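Local atomic coordinates of beta-N-acetylhexosaminidase (Thermotoga neapolitana, PDB entry 5BZA), a protein that probably hydrolyses terminal non-reducing N-acetyl-D-hexosamine residues from N-acetyl-beta-D-hexosaminides, as a member of glycoside hydrolase family 3. Residues Val262-Glu267 with Ser296-Lys301. Sequence-based numbering, arbitrary orientation.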
loop_
_atom_site.group_PDB
_atom_site.type_symbol
_atom_site.label_atom_id
_atom_site.label_comp_id
_atom_site.label_asym_id
_atom_site.label_seq_id
_atom_site.Cartn_x
_atom_site.Cartn_y
_atom_site.Cartn_z
ATOM N N VAL B 262 23.229 -4.407 28.480
ATOM C CA VAL B 262 24.191 -4.774 27.449
ATOM C C VAL B 262 25.022 -6.001 27.832
ATOM O O VAL B 262 25.128 -6.966 27.023
ATOM C CB VAL B 262 25.087 -3.584 27.106
ATOM C CG1 VAL B 262 26.207 -3.997 26.169
ATOM C CG2 VAL B 262 24.222 -2.497 26.451
ATOM N N ARG B 263 25.608 -5.958 29.044
ATOM C CA ARG B 263 26.464 -7.044 29.546
ATOM C C ARG B 263 25.693 -8.346 29.595
ATOM O O ARG B 263 26.123 -9.356 29.056
ATOM C CB ARG B 263 26.997 -6.776 30.968
ATOM C CG ARG B 263 28.118 -7.775 31.378
ATOM C CD ARG B 263 28.480 -7.780 32.890
ATOM N NE ARG B 263 28.234 -6.491 33.529
ATOM C CZ ARG B 263 27.191 -6.237 34.324
ATOM N NH1 ARG B 263 26.301 -7.201 34.630
ATOM N NH2 ARG B 263 27.051 -5.015 34.834
ATOM N N PHE B 264 24.557 -8.318 30.279
ATOM C CA PHE B 264 23.794 -9.541 30.469
ATOM C C PHE B 264 23.372 -10.095 29.095
ATOM O O PHE B 264 23.571 -11.277 28.821
ATOM C CB PHE B 264 22.567 -9.308 31.350
ATOM C CG PHE B 264 22.859 -9.278 32.841
ATOM C CD1 PHE B 264 23.778 -10.149 33.396
ATOM C CD2 PHE B 264 22.201 -8.361 33.679
ATOM C CE1 PHE B 264 24.032 -10.130 34.774
ATOM C CE2 PHE B 264 22.453 -8.315 35.039
ATOM C CZ PHE B 264 23.369 -9.217 35.605
ATOM N N PHE B 265 22.804 -9.245 28.235
ATOM C CA PHE B 265 22.308 -9.747 26.960
ATOM C C PHE B 265 23.422 -10.404 26.141
ATOM O O PHE B 265 23.257 -11.517 25.633
ATOM C CB PHE B 265 21.654 -8.620 26.165
ATOM C CG PHE B 265 21.255 -9.010 24.770
ATOM C CD1 PHE B 265 20.098 -9.741 24.534
ATOM C CD2 PHE B 265 22.055 -8.655 23.686
ATOM C CE1 PHE B 265 19.740 -10.087 23.224
ATOM C CE2 PHE B 265 21.690 -8.998 22.377
ATOM C CZ PHE B 265 20.536 -9.709 22.149
ATOM N N ILE B 266 24.561 -9.744 26.013
ATOM C CA ILE B 266 25.591 -10.315 25.145
ATOM C C ILE B 266 26.250 -11.543 25.784
ATOM O O ILE B 266 26.467 -12.577 25.127
ATOM C CB ILE B 266 26.636 -9.254 24.777
ATOM C CG1 ILE B 266 25.977 -8.189 23.886
ATOM C CG2 ILE B 266 27.781 -9.882 23.985
ATOM C CD1 ILE B 266 25.450 -8.736 22.555
ATOM N N GLU B 267 26.525 -11.442 27.078
ATOM C CA GLU B 267 27.077 -12.572 27.811
ATOM C C GLU B 267 26.088 -13.748 27.811
ATOM O O GLU B 267 26.505 -14.902 27.990
ATOM C CB GLU B 267 27.467 -12.146 29.222
ATOM C CG GLU B 267 28.790 -11.386 29.231
ATOM C CD GLU B 267 29.960 -12.263 28.761
ATOM O OE1 GLU B 267 30.122 -13.381 29.299
ATOM O OE2 GLU B 267 30.708 -11.854 27.847
ATOM N N SER B 296 34.529 -7.208 30.795
ATOM C CA SER B 296 33.251 -7.681 31.346
ATOM C C SER B 296 32.403 -8.420 30.295
ATOM O O SER B 296 31.375 -9.014 30.634
ATOM C CB SER B 296 32.432 -6.508 31.881
ATOM O OG SER B 296 33.246 -5.601 32.589
ATOM N N ILE B 297 32.849 -8.372 29.034
ATOM C CA ILE B 297 32.251 -9.085 27.914
ATOM C C ILE B 297 33.353 -9.822 27.177
ATOM O O ILE B 297 34.348 -9.206 26.774
ATOM C CB ILE B 297 31.486 -8.112 26.919
ATOM C CG1 ILE B 297 30.175 -7.613 27.553
ATOM C CG2 ILE B 297 31.159 -8.796 25.569
ATOM C CD1 ILE B 297 29.310 -6.736 26.627
ATOM N N GLU B 298 33.202 -11.141 27.037
ATOM C CA GLU B 298 34.158 -11.967 26.300
ATOM C C GLU B 298 34.214 -11.564 24.815
ATOM O O GLU B 298 33.167 -11.433 24.165
ATOM C CB GLU B 298 33.805 -13.458 26.403
ATOM C CG GLU B 298 34.944 -14.358 25.929
ATOM C CD GLU B 298 34.525 -15.800 25.689
ATOM O OE1 GLU B 298 33.345 -16.144 25.931
ATOM O OE2 GLU B 298 35.383 -16.591 25.230
ATOM N N ARG B 299 35.422 -11.395 24.278
ATOM C CA ARG B 299 35.591 -11.003 22.880
ATOM C C ARG B 299 34.994 -12.037 21.941
ATOM O O ARG B 299 34.424 -11.684 20.904
ATOM C CB ARG B 299 37.068 -10.838 22.515
ATOM C CG ARG B 299 37.290 -10.342 21.089
ATOM C CD ARG B 299 38.765 -10.390 20.699
ATOM N NE ARG B 299 39.095 -11.721 20.157
ATOM C CZ ARG B 299 40.327 -12.147 19.888
ATOM N NH1 ARG B 299 41.376 -11.361 20.115
ATOM N NH2 ARG B 299 40.506 -13.364 19.396
ATOM N N GLY B 300 35.155 -13.315 22.297
ATOM C CA GLY B 300 34.677 -14.411 21.465
ATOM C C GLY B 300 33.200 -14.276 21.119
ATOM O O GLY B 300 32.770 -14.600 20.004
ATOM N N LYS B 301 32.428 -13.771 22.079
ATOM C CA LYS B 301 30.991 -13.631 21.916
ATOM C C LYS B 301 30.651 -12.490 20.948
ATOM O O LYS B 301 29.804 -12.654 20.055
ATOM C CB LYS B 301 30.351 -13.396 23.268
ATOM C CG LYS B 301 30.391 -14.632 24.098
ATOM C CD LYS B 301 29.829 -14.394 25.472
ATOM C CE LYS B 301 30.090 -15.611 26.342
ATOM N NZ LYS B 301 30.216 -15.130 27.713
#
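V262 meets the incoming loop with a single methyl: its CG1 lies 4.2 Å from CD1 of I297, the two side chains crossing at about a right angle. At the next residue, R263 contributes its aliphatic stem rather than its charge. CG stands anti to the backbone N (chi1 -168°), which lays the stem alongside the S296 backbone, with CG 3.6 Å from the carbonyl O of S296; the guanidinium turns off toward F264, placing NH1 above one face of that ring, offset toward its rim. I266 then closes on I297 by its branch methyl, CG2 to CG2 at 3.9 Å.

In this TIM-barrel-type domain the contact joins helix 258-268 to the start of helix 299-314, with strand 273-275 of the parallel barrel sheet and helix 281-293 between them in the chain. I297, just ahead of the E298 N-cap, is packed between V262 and I266 of helix 258-268 and L288 and L291 of helix 281-293. Cutting I297 back to an alanine removes CG2 and CD1 and would probably leave a gap beside V262 and I266 and weaken the contact with helix 281-293.

E267 ends the walk with the polar part of the contact. A bend at chi2 (-64°) brings its carboxylate beside the backbone of the N-cap residue, where E298 N donates to OE2 at 2.7 Å, on the syn side and 27° out of the carboxylate plane. OE1 faces the ammonium of K301 in a salt bridge, but the position of NZ is uncertain, so both this bridge and the long one to E298 OE1 are tentative.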